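Local coordinates for protein quinoline 2-oxidoreductase large subunit (Pseudomonas putida, PDB 1T3Q) that hydroxylates quinoline at carbon 2, at a molybdenum centre carried by a molybdopterin cytosine dinucleotide cofactor, at residues 549-554 with 732-737; 16-21 with 514-519; 421-426 with 737-742. All coordinates share one frame; numbering follows the deposited sequence.

How the contacts relate
From the N terminus, residues 16-21 stay open through almost five hundred residues before helix 510-522 closes contact 2 upon them. Residues 421-426, which open contact 3, come before that closure, so contacts 2 and 3 cross. Helix 549-576 then opens contact 1 after contact 2 is complete, putting these two in series. Contact 1 closes at 732-737 and contact 3 at 737-742, with Gly737 in both, so contact 1 lies within the span of contact 3. Together they tie the N-terminal arm, two helices, the loop before helix 426-437 and the loop before helix 744-761 into one region, and contacts 1 and 3 both touch the pterin cytosine dinucleotide.

Contact 1: 549-554 with 732-737; sequences GAVIGA and PLVPGG. With MCN (pterin cytosine dinucleotide), chain N.
Val551 and Val734 meet at about a right angle, and apolar packing joins the first turns of helix 549-576 to the loop 732-737. Val551 CG1 lies 3.6 Å from Val734 CG2. The first torsion of Val551 (170°) sets CG1 anti to the backbone N and hands CG2 to the neighbouring Lys739 and Gly740. One turn further along the helix, Ala554 CB packs against Val734 CG1 at 4.0 Å and against Pro735 CG at 3.8 Å. A methyl group is small enough to let the loop come this close. Pro735 also presses on the helix backbone, its CG only 3.2 Å from Ala554 O, a tight approach by the proline ring. All four touching residues are buried, as suits their apolar side chains.

Hydrogen bonds within the loop keep Val734 and Pro735 in place. Gly737 N donates to Val734 O, closing a type II beta turn with Pro735 and Gly736 at its corners; the positive phi of Gly736 (74°) suits a residue without a side chain. From outside the loop, the hydroxyl OG1 of Thr668 donates to Gly736 O.

The cofactor is gripped by the start of the helix. Gly549 N donates to MCN O1B at 2.7 Å, and Ala550 N to MCN O1A at 2.8 Å with an N-H...O angle of 163°, so one oxygen of each phosphate is held. A side chain at Gly549 would collide with the pyrophosphate, whereas Ala550 has room for a methyl that sits over one face of the cytosine, CB 3.6 Å from MCN C5. Such an anion at a helix N terminus, met by amide N-H groups and probably stabilised by the helix dipole, is the familiar phosphate-binding helix start, here serving the dinucleotide site.

Contact 2: 16-21 with 514-519; sequences TSVLRR and LAQIAA
Gln516 reaches from its helix to Thr16 in the N-terminal arm. From CB the chain leaves with CG anti to its carbonyl carbon (chi1 -71°) and then runs straight, which carries the amide well clear of the helix. At CD it slides past Val18 running the other way, with Val18 CG2 3.9 Å from Gln516 CD. OE1 lies beside Val18 CB and accepts a bond from Asn671 ND2. At the tip, NE2 donates to Thr16 O at 3.0 Å; this bond is bent, its N-H...O angle 144°, and the donor stands 21° out of the carbonyl plane. NE2 is also bonded to Ser13 O. A glutamine suits the place because one flat amide both donates and accepts, and these partners fix which way it is turned.

Thr16 O has a second, weak donor in Val18 N, through the inverse gamma turn centred on Ser17, while Thr16 OG1 binds Ser13 O. Farther along the arm, Arg21 spreads one face of its guanidinium over Ala515, whose CB is 3.5 Å from Arg21 NH2. Its chain, bent at chi3, brings the guanidinium over the helix. The small alanine permits this overlap, and in Arg21 NH1 donates to Ala526 O and NH2 to Val529 O.

The arm crosses over helix 510-522 at a slant, passing beside helix 672-692, where Ser17 touches Pro672 and Arg20 touches Met673, while Ala515 and Ala518 on the helix pack on strand 529-532.

Contact 3: 421-426 with 737-742; sequences HREGTY and GIKGMG. With MCN (pterin cytosine dinucleotide), chain N.
The flat carboxylate of Glu423 meets the ammonium of Lys739 through OE1, which offers its anti lone pair, the one turned away from OE2; the salt bridge Glu423 OE1 to Lys739 NZ measures 3.0 Å. OE2 lies against the ring of Pro732. The other flat group is the cytosine of the cofactor. Met741 CG reaches its C5-C6 rim from the side opposite to Ala550, 3.8 Å from MCN C5, whereas Ile738 CG2 lies on the Ala550 side, 3.7 Å from the exocyclic MCN N4.

The two charged side chains approach from opposite directions. Lys739 is stretched out fully beyond CG, the long reach needed to cross from the cofactor loop to residues 421-426, while Glu423 is folded at chi2 (-78°). Lys739 NZ also donates to Leu637 O, so the buried ammonium has a neutral partner besides the carboxylate; Glu423 O is nearby as well, 3.0 Å from Lys739 NZ.

From its backbone the same lysine serves the nucleotide, since Lys739 O accepts a bond from MCN N4 at 2.8 Å. This is the cofactor-binding loop ahead of helix 744-761, in a protein of the xanthine dehydrogenase family, and in it a carbonyl meets the cytosine amino group and amides hold the phosphate. Consecutive amides grip a single phosphate oxygen: Met741 N to MCN O2A is 2.7 Å, and Gly742 N to MCN O2A is 2.6 Å, both nearly straight, at 168° and 166°. Glycines allow this closeness, because a side chain on Gly742 would strike the cofactor at C9' and one on Gly740 would crowd O2A. Gly740 N is itself bonded to Thr467 OG1, and Gly742 O accepts from Arg371 NE, a residue of the molybdenum pocket.

Contact 1: 549-554 with 732-737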
loop_
_atom_site.group_PDB
_atom_site.type_symbol
_atom_site.label_atom_id
_atom_site.label_comp_id
_atom_site.label_asym_id
_atom_site.label_seq_id
_atom_site.Cartn_x
_atom_site.Cartn_y
_atom_site.Cartn_z
ATOM N N GLY B 549 -25.745 4.210 8.100
ATOM C CA GLY B 549 -24.423 4.512 8.611
ATOM C C GLY B 549 -24.349 5.119 9.997
ATOM O O GLY B 549 -23.666 4.586 10.873
ATOM N N ALA B 550 -25.027 6.244 10.193
ATOM C CA ALA B 550 -25.026 6.921 11.488
ATOM C C ALA B 550 -25.542 6.003 12.593
ATOM O O ALA B 550 -24.938 5.905 13.656
ATOM C CB ALA B 550 -25.880 8.182 11.416
ATOM N N VAL B 551 -26.652 5.324 12.328
ATOM C CA VAL B 551 -27.249 4.420 13.307
ATOM C C VAL B 551 -26.389 3.199 13.597
ATOM O O VAL B 551 -26.035 2.942 14.746
ATOM C CB VAL B 551 -28.646 3.950 12.847
ATOM C CG1 VAL B 551 -29.148 2.820 13.748
ATOM C CG2 VAL B 551 -29.619 5.123 12.880
ATOM N N ILE B 552 -26.058 2.449 12.550
ATOM C CA ILE B 552 -25.240 1.254 12.691
ATOM C C ILE B 552 -23.874 1.600 13.264
ATOM O O ILE B 552 -23.331 0.864 14.090
ATOM C CB ILE B 552 -25.058 0.548 11.328
ATOM C CG1 ILE B 552 -26.418 0.075 10.805
ATOM C CG2 ILE B 552 -24.106 -0.621 11.469
ATOM C CD1 ILE B 552 -27.098 -0.954 11.706
ATOM N N GLY B 553 -23.319 2.723 12.820
ATOM C CA GLY B 553 -22.029 3.153 13.323
ATOM C C GLY B 553 -22.135 3.480 14.800
ATOM O O GLY B 553 -21.321 3.023 15.602
ATOM N N ALA B 554 -23.143 4.269 15.165
ATOM C CA ALA B 554 -23.335 4.639 16.564
ATOM C C ALA B 554 -23.475 3.380 17.414
ATOM O O ALA B 554 -22.807 3.230 18.440
ATOM C CB ALA B 554 -24.579 5.519 16.719
ATOM N N PRO B 732 -34.811 5.601 21.095
ATOM C CA PRO B 732 -34.328 4.949 22.313
ATOM C C PRO B 732 -33.574 3.665 21.975
ATOM O O PRO B 732 -33.056 2.986 22.859
ATOM C CB PRO B 732 -35.617 4.677 23.086
ATOM C CG PRO B 732 -36.601 4.400 21.989
ATOM C CD PRO B 732 -36.273 5.475 20.964
ATOM N N LEU B 733 -33.495 3.358 20.684
ATOM C CA LEU B 733 -32.840 2.140 20.213
ATOM C C LEU B 733 -31.438 2.342 19.647
ATOM O O LEU B 733 -30.796 1.386 19.219
ATOM C CB LEU B 733 -33.710 1.492 19.140
ATOM C CG LEU B 733 -35.205 1.432 19.460
ATOM C CD1 LEU B 733 -35.926 0.728 18.326
ATOM C CD2 LEU B 733 -35.425 0.691 20.778
ATOM N N VAL B 734 -30.967 3.583 19.648
ATOM C CA VAL B 734 -29.651 3.897 19.104
ATOM C C VAL B 734 -28.911 4.811 20.078
ATOM O O VAL B 734 -29.507 5.726 20.642
ATOM C CB VAL B 734 -29.805 4.624 17.746
ATOM C CG1 VAL B 734 -28.449 4.811 17.085
ATOM C CG2 VAL B 734 -30.751 3.835 16.834
ATOM N N PRO B 735 -27.610 4.564 20.309
ATOM C CA PRO B 735 -26.907 5.449 21.241
ATOM C C PRO B 735 -26.999 6.909 20.813
ATOM O O PRO B 735 -26.963 7.223 19.626
ATOM C CB PRO B 735 -25.467 4.910 21.245
ATOM C CG PRO B 735 -25.402 3.938 20.093
ATOM C CD PRO B 735 -26.791 3.389 19.971
ATOM N N GLY B 736 -27.148 7.795 21.793
ATOM C CA GLY B 736 -27.249 9.211 21.499
ATOM C C GLY B 736 -28.580 9.621 20.892
ATOM O O GLY B 736 -28.793 10.799 20.629
ATOM N N GLY B 737 -29.473 8.657 20.663
ATOM C CA GLY B 737 -30.775 8.967 20.087
ATOM C C GLY B 737 -30.741 9.199 18.586
ATOM O O GLY B 737 -31.715 9.659 17.986
HETATM N N1 MCN N . -25.805 12.137 9.994
HETATM C C2 MCN N . -25.650 12.901 11.196
HETATM N N3 MCN N . -26.666 12.686 12.114
HETATM C C4 MCN N . -27.761 11.842 11.962
HETATM C C5 MCN N . -27.874 11.093 10.704
HETATM C C6 MCN N . -26.906 11.238 9.738
HETATM O O2 MCN N . -24.723 13.667 11.335
HETATM N N4 MCN N . -28.665 11.711 12.909
HETATM C "C1'" MCN N . -24.650 12.321 8.941
HETATM C C2D MCN N . -23.573 11.146 9.034
HETATM O "O2'" MCN N . -22.233 11.668 8.721
HETATM C "C3'" MCN N . -24.099 10.117 8.055
HETATM C C4D MCN N . -24.678 10.927 6.920
HETATM O O4D MCN N . -25.092 12.239 7.555
HETATM O "O3'" MCN N . -22.998 9.255 7.600
HETATM C "C5'" MCN N . -25.776 10.219 6.077
HETATM O "O5'" MCN N . -26.715 9.741 7.007
HETATM P PA MCN N . -27.182 8.238 7.129
HETATM O O1A MCN N . -26.609 7.729 8.415
HETATM O O2A MCN N . -28.682 8.295 6.892
HETATM O O3A MCN N . -26.716 7.289 5.891
HETATM P PB MCN N . -25.294 6.644 5.537
HETATM O O1B MCN N . -25.469 5.160 5.572
HETATM O O2B MCN N . -24.201 7.233 6.378
HETATM O O3B MCN N . -25.029 7.139 4.034
HETATM C C10 MCN N . -25.611 6.472 2.942
HETATM C "C9'" MCN N . -26.710 7.363 2.461
HETATM C "C8'" MCN N . -27.276 6.648 1.211
HETATM S "S8'" MCN N . -28.002 5.043 1.514
HETATM C "C7'" MCN N . -27.293 7.132 -0.033
HETATM S "S7'" MCN N . -27.935 6.282 -1.466
HETATM C "C6'" MCN N . -26.628 8.528 -0.281
HETATM C C7 MCN N . -26.663 9.367 0.968
HETATM O "O9'" MCN N . -26.092 8.676 2.067
HETATM N "N5'" MCN N . -25.273 8.224 -0.903
HETATM C C4A MCN N . -24.458 9.420 -0.797
HETATM N "N8'" MCN N . -25.886 10.638 0.767
HETATM C C4B MCN N . -24.731 10.591 -0.067
HETATM N "N1'" MCN N . -23.901 11.738 0.011
HETATM C "C2'" MCN N . -22.753 11.659 -0.701
HETATM N "N2'" MCN N . -21.935 12.733 -0.671
HETATM N "N3'" MCN N . -22.385 10.541 -1.423
HETATM C "C4'" MCN N . -23.168 9.332 -1.536
HETATM O "O4'" MCN N . -22.774 8.397 -2.189
#

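Contact 2: 16-21 with 514-519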
loop_
_atom_site.group_PDB
_atom_site.type_symbol
_atom_site.label_atom_id
_atom_site.label_comp_id
_atom_site.label_asym_id
_atom_site.label_seq_id
_atom_site.Cartn_x
_atom_site.Cartn_y
_atom_site.Cartn_z
ATOM N N THR B 16 -22.637 18.920 17.378
ATOM C CA THR B 16 -21.882 20.087 16.938
ATOM C C THR B 16 -21.392 19.911 15.506
ATOM O O THR B 16 -21.070 18.797 15.079
ATOM C CB THR B 16 -20.676 20.356 17.864
ATOM O OG1 THR B 16 -19.708 19.309 17.731
ATOM C CG2 THR B 16 -21.139 20.432 19.315
ATOM N N SER B 17 -21.350 21.014 14.765
ATOM C CA SER B 17 -20.921 20.982 13.370
ATOM C C SER B 17 -19.408 21.036 13.196
ATOM O O SER B 17 -18.862 22.021 12.704
ATOM C CB SER B 17 -21.582 22.124 12.599
ATOM O OG SER B 17 -22.980 21.919 12.510
ATOM N N VAL B 18 -18.740 19.960 13.597
ATOM C CA VAL B 18 -17.292 19.850 13.471
ATOM C C VAL B 18 -16.919 19.875 11.984
ATOM O O VAL B 18 -17.582 19.234 11.163
ATOM C CB VAL B 18 -16.792 18.519 14.107
ATOM C CG1 VAL B 18 -15.331 18.275 13.771
ATOM C CG2 VAL B 18 -16.991 18.564 15.615
ATOM N N LEU B 19 -15.881 20.633 11.635
ATOM C CA LEU B 19 -15.441 20.706 10.244
ATOM C C LEU B 19 -14.892 19.344 9.830
ATOM O O LEU B 19 -14.223 18.671 10.613
ATOM C CB LEU B 19 -14.371 21.790 10.074
ATOM C CG LEU B 19 -14.870 23.209 10.380
ATOM C CD1 LEU B 19 -13.771 24.217 10.082
ATOM C CD2 LEU B 19 -16.111 23.513 9.543
ATOM N N ARG B 20 -15.168 18.946 8.593
ATOM C CA ARG B 20 -14.735 17.639 8.107
ATOM C C ARG B 20 -13.230 17.458 7.989
ATOM O O ARG B 20 -12.544 18.242 7.341
ATOM C CB ARG B 20 -15.400 17.337 6.759
ATOM C CG ARG B 20 -16.916 17.492 6.772
ATOM C CD ARG B 20 -17.553 16.660 5.670
ATOM N NE ARG B 20 -16.757 16.715 4.446
ATOM C CZ ARG B 20 -16.891 15.873 3.430
ATOM N NH1 ARG B 20 -16.114 15.996 2.361
ATOM N NH2 ARG B 20 -17.804 14.910 3.485
ATOM N N ARG B 21 -12.715 16.399 8.602
ATOM C CA ARG B 21 -11.288 16.143 8.535
ATOM C C ARG B 21 -10.849 15.678 7.145
ATOM O O ARG B 21 -9.689 15.846 6.772
ATOM C CB ARG B 21 -10.877 15.122 9.605
ATOM C CG ARG B 21 -11.718 13.866 9.654
ATOM C CD ARG B 21 -11.373 13.025 10.883
ATOM N NE ARG B 21 -11.622 13.739 12.138
ATOM C CZ ARG B 21 -11.428 13.216 13.347
ATOM N NH1 ARG B 21 -11.676 13.935 14.434
ATOM N NH2 ARG B 21 -10.988 11.971 13.472
ATOM N N LEU B 514 -18.256 9.614 12.694
ATOM C CA LEU B 514 -18.052 8.428 13.516
ATOM C C LEU B 514 -17.058 8.750 14.633
ATOM O O LEU B 514 -17.125 8.177 15.718
ATOM C CB LEU B 514 -17.548 7.249 12.666
ATOM C CG LEU B 514 -18.528 6.735 11.601
ATOM C CD1 LEU B 514 -17.913 5.538 10.870
ATOM C CD2 LEU B 514 -19.855 6.338 12.256
ATOM N N ALA B 515 -16.137 9.676 14.369
ATOM C CA ALA B 515 -15.156 10.061 15.374
ATOM C C ALA B 515 -15.872 10.809 16.493
ATOM O O ALA B 515 -15.527 10.660 17.663
ATOM C CB ALA B 515 -14.073 10.955 14.755
ATOM N N GLN B 516 -16.852 11.627 16.114
ATOM C CA GLN B 516 -17.633 12.397 17.076
ATOM C C GLN B 516 -18.367 11.454 18.024
ATOM O O GLN B 516 -18.467 11.712 19.224
ATOM C CB GLN B 516 -18.640 13.291 16.345
ATOM C CG GLN B 516 -17.999 14.459 15.600
ATOM C CD GLN B 516 -19.022 15.326 14.891
ATOM O OE1 GLN B 516 -19.231 15.199 13.689
ATOM N NE2 GLN B 516 -19.677 16.208 15.645
ATOM N N ILE B 517 -18.877 10.355 17.479
ATOM C CA ILE B 517 -19.592 9.365 18.278
ATOM C C ILE B 517 -18.643 8.670 19.252
ATOM O O ILE B 517 -18.930 8.568 20.445
ATOM C CB ILE B 517 -20.249 8.280 17.378
ATOM C CG1 ILE B 517 -21.360 8.905 16.529
ATOM C CG2 ILE B 517 -20.802 7.145 18.247
ATOM C CD1 ILE B 517 -21.939 7.966 15.484
ATOM N N ALA B 518 -17.507 8.198 18.743
ATOM C CA ALA B 518 -16.540 7.499 19.579
ATOM C C ALA B 518 -15.996 8.392 20.689
ATOM O O ALA B 518 -15.792 7.942 21.819
ATOM C CB ALA B 518 -15.392 6.970 18.720
ATOM N N ALA B 519 -15.753 9.653 20.356
ATOM C CA ALA B 519 -15.232 10.619 21.314
ATOM C C ALA B 519 -16.183 10.756 22.502
ATOM O O ALA B 519 -15.758 10.733 23.661
ATOM C CB ALA B 519 -15.053 11.966 20.637
#

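Contact 3: 421-426 with 737-742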
loop_
_atom_site.group_PDB
_atom_site.type_symbol
_atom_site.label_atom_id
_atom_site.label_comp_id
_atom_site.label_asym_id
_atom_site.label_seq_id
_atom_site.Cartn_x
_atom_site.Cartn_y
_atom_site.Cartn_z
ATOM N N HIS B 421 -45.677 2.917 14.506
ATOM C CA HIS B 421 -45.072 4.225 14.730
ATOM C C HIS B 421 -44.905 4.378 16.242
ATOM O O HIS B 421 -45.873 4.224 16.993
ATOM C CB HIS B 421 -45.981 5.335 14.189
ATOM C CG HIS B 421 -46.364 5.166 12.751
ATOM N ND1 HIS B 421 -47.323 4.268 12.334
ATOM C CD2 HIS B 421 -45.929 5.794 11.633
ATOM C CE1 HIS B 421 -47.465 4.354 11.022
ATOM N NE2 HIS B 421 -46.630 5.273 10.573
ATOM N N ARG B 422 -43.688 4.682 16.690
ATOM C CA ARG B 422 -43.418 4.813 18.120
ATOM C C ARG B 422 -43.023 6.207 18.606
ATOM O O ARG B 422 -43.421 6.619 19.695
ATOM C CB ARG B 422 -42.356 3.786 18.530
ATOM C CG ARG B 422 -42.813 2.347 18.290
ATOM C CD ARG B 422 -41.814 1.317 18.789
ATOM N NE ARG B 422 -42.276 -0.037 18.487
ATOM C CZ ARG B 422 -43.279 -0.644 19.115
ATOM N NH1 ARG B 422 -43.631 -1.872 18.763
ATOM N NH2 ARG B 422 -43.918 -0.037 20.109
ATOM N N GLU B 423 -42.230 6.927 17.821
ATOM C CA GLU B 423 -41.836 8.279 18.209
ATOM C C GLU B 423 -41.427 9.072 16.974
ATOM O O GLU B 423 -40.501 8.692 16.253
ATOM C CB GLU B 423 -40.689 8.254 19.237
ATOM C CG GLU B 423 -39.273 8.051 18.674
ATOM C CD GLU B 423 -38.962 6.608 18.303
ATOM O OE1 GLU B 423 -38.210 6.403 17.327
ATOM O OE2 GLU B 423 -39.447 5.681 18.991
ATOM N N GLY B 424 -42.142 10.164 16.727
ATOM C CA GLY B 424 -41.858 11.008 15.576
ATOM C C GLY B 424 -42.616 12.317 15.656
ATOM O O GLY B 424 -43.502 12.474 16.500
ATOM N N THR B 425 -42.284 13.252 14.771
ATOM C CA THR B 425 -42.924 14.564 14.762
ATOM C C THR B 425 -43.777 14.831 13.526
ATOM O O THR B 425 -43.690 15.902 12.925
ATOM C CB THR B 425 -41.862 15.672 14.868
ATOM O OG1 THR B 425 -40.802 15.404 13.937
ATOM C CG2 THR B 425 -41.292 15.730 16.277
ATOM N N TYR B 426 -44.620 13.874 13.156
ATOM C CA TYR B 426 -45.458 14.038 11.976
ATOM C C TYR B 426 -46.291 15.312 11.992
ATOM O O TYR B 426 -46.190 16.134 11.082
ATOM C CB TYR B 426 -46.396 12.839 11.808
ATOM C CG TYR B 426 -45.729 11.481 11.806
ATOM C CD1 TYR B 426 -44.367 11.336 11.532
ATOM C CD2 TYR B 426 -46.478 10.329 12.043
ATOM C CE1 TYR B 426 -43.772 10.076 11.494
ATOM C CE2 TYR B 426 -45.897 9.071 12.006
ATOM C CZ TYR B 426 -44.546 8.947 11.731
ATOM O OH TYR B 426 -43.979 7.694 11.684
ATOM N N GLY B 737 -29.473 8.657 20.663
ATOM C CA GLY B 737 -30.775 8.967 20.087
ATOM C C GLY B 737 -30.741 9.199 18.586
ATOM O O GLY B 737 -31.715 9.659 17.986
ATOM N N ILE B 738 -29.611 8.857 17.981
ATOM C CA ILE B 738 -29.381 9.017 16.547
ATOM C C ILE B 738 -30.287 8.206 15.611
ATOM O O ILE B 738 -30.523 7.022 15.839
ATOM C CB ILE B 738 -27.912 8.647 16.217
ATOM C CG1 ILE B 738 -26.964 9.660 16.870
ATOM C CG2 ILE B 738 -27.702 8.574 14.702
ATOM C CD1 ILE B 738 -25.531 9.166 16.997
ATOM N N LYS B 739 -30.787 8.861 14.562
ATOM C CA LYS B 739 -31.595 8.215 13.525
ATOM C C LYS B 739 -30.940 8.568 12.182
ATOM O O LYS B 739 -30.144 9.508 12.112
ATOM C CB LYS B 739 -33.031 8.728 13.528
ATOM C CG LYS B 739 -33.838 8.346 14.755
ATOM C CD LYS B 739 -35.290 8.746 14.574
ATOM C CE LYS B 739 -36.130 8.355 15.785
ATOM N NZ LYS B 739 -37.552 8.720 15.586
ATOM N N GLY B 740 -31.275 7.835 11.122
ATOM C CA GLY B 740 -30.686 8.118 9.818
ATOM C C GLY B 740 -31.462 9.145 9.005
ATOM O O GLY B 740 -32.543 9.568 9.411
ATOM N N MET B 741 -30.920 9.555 7.857
ATOM C CA MET B 741 -31.599 10.535 7.004
ATOM C C MET B 741 -30.990 10.690 5.609
ATOM O O MET B 741 -31.512 11.429 4.779
ATOM C CB MET B 741 -31.658 11.912 7.700
ATOM C CG MET B 741 -30.311 12.524 8.106
ATOM S SD MET B 741 -29.260 13.077 6.734
ATOM C CE MET B 741 -30.343 14.207 5.900
ATOM N N GLY B 742 -29.902 9.979 5.349
ATOM C CA GLY B 742 -29.246 10.075 4.051
ATOM C C GLY B 742 -30.154 10.109 2.831
ATOM O O GLY B 742 -29.949 10.911 1.921
HETATM N N1 MCN N . -25.805 12.137 9.994
HETATM C C2 MCN N . -25.650 12.901 11.196
HETATM N N3 MCN N . -26.666 12.686 12.114
HETATM C C4 MCN N . -27.761 11.842 11.962
HETATM C C5 MCN N . -27.874 11.093 10.704
HETATM C C6 MCN N . -26.906 11.238 9.738
HETATM O O2 MCN N . -24.723 13.667 11.335
HETATM N N4 MCN N . -28.665 11.711 12.909
HETATM C "C1'" MCN N . -24.650 12.321 8.941
HETATM C C2D MCN N . -23.573 11.146 9.034
HETATM O "O2'" MCN N . -22.233 11.668 8.721
HETATM C "C3'" MCN N . -24.099 10.117 8.055
HETATM C C4D MCN N . -24.678 10.927 6.920
HETATM O O4D MCN N . -25.092 12.239 7.555
HETATM O "O3'" MCN N . -22.998 9.255 7.600
HETATM C "C5'" MCN N . -25.776 10.219 6.077
HETATM O "O5'" MCN N . -26.715 9.741 7.007
HETATM P PA MCN N . -27.182 8.238 7.129
HETATM O O1A MCN N . -26.609 7.729 8.415
HETATM O O2A MCN N . -28.682 8.295 6.892
HETATM O O3A MCN N . -26.716 7.289 5.891
HETATM P PB MCN N . -25.294 6.644 5.537
HETATM O O1B MCN N . -25.469 5.160 5.572
HETATM O O2B MCN N . -24.201 7.233 6.378
HETATM O O3B MCN N . -25.029 7.139 4.034
HETATM C C10 MCN N . -25.611 6.472 2.942
HETATM C "C9'" MCN N . -26.710 7.363 2.461
HETATM C "C8'" MCN N . -27.276 6.648 1.211
HETATM S "S8'" MCN N . -28.002 5.043 1.514
HETATM C "C7'" MCN N . -27.293 7.132 -0.033
HETATM S "S7'" MCN N . -27.935 6.282 -1.466
HETATM C "C6'" MCN N . -26.628 8.528 -0.281
HETATM C C7 MCN N . -26.663 9.367 0.968
HETATM O "O9'" MCN N . -26.092 8.676 2.067
HETATM N "N5'" MCN N . -25.273 8.224 -0.903
HETATM C C4A MCN N . -24.458 9.420 -0.797
HETATM N "N8'" MCN N . -25.886 10.638 0.767
HETATM C C4B MCN N . -24.731 10.591 -0.067
HETATM N "N1'" MCN N . -23.901 11.738 0.011
HETATM C "C2'" MCN N . -22.753 11.659 -0.701
HETATM N "N2'" MCN N . -21.935 12.733 -0.671
HETATM N "N3'" MCN N . -22.385 10.541 -1.423
HETATM C "C4'" MCN N . -23.168 9.332 -1.536
HETATM O "O4'" MCN N . -22.774 8.397 -2.189
#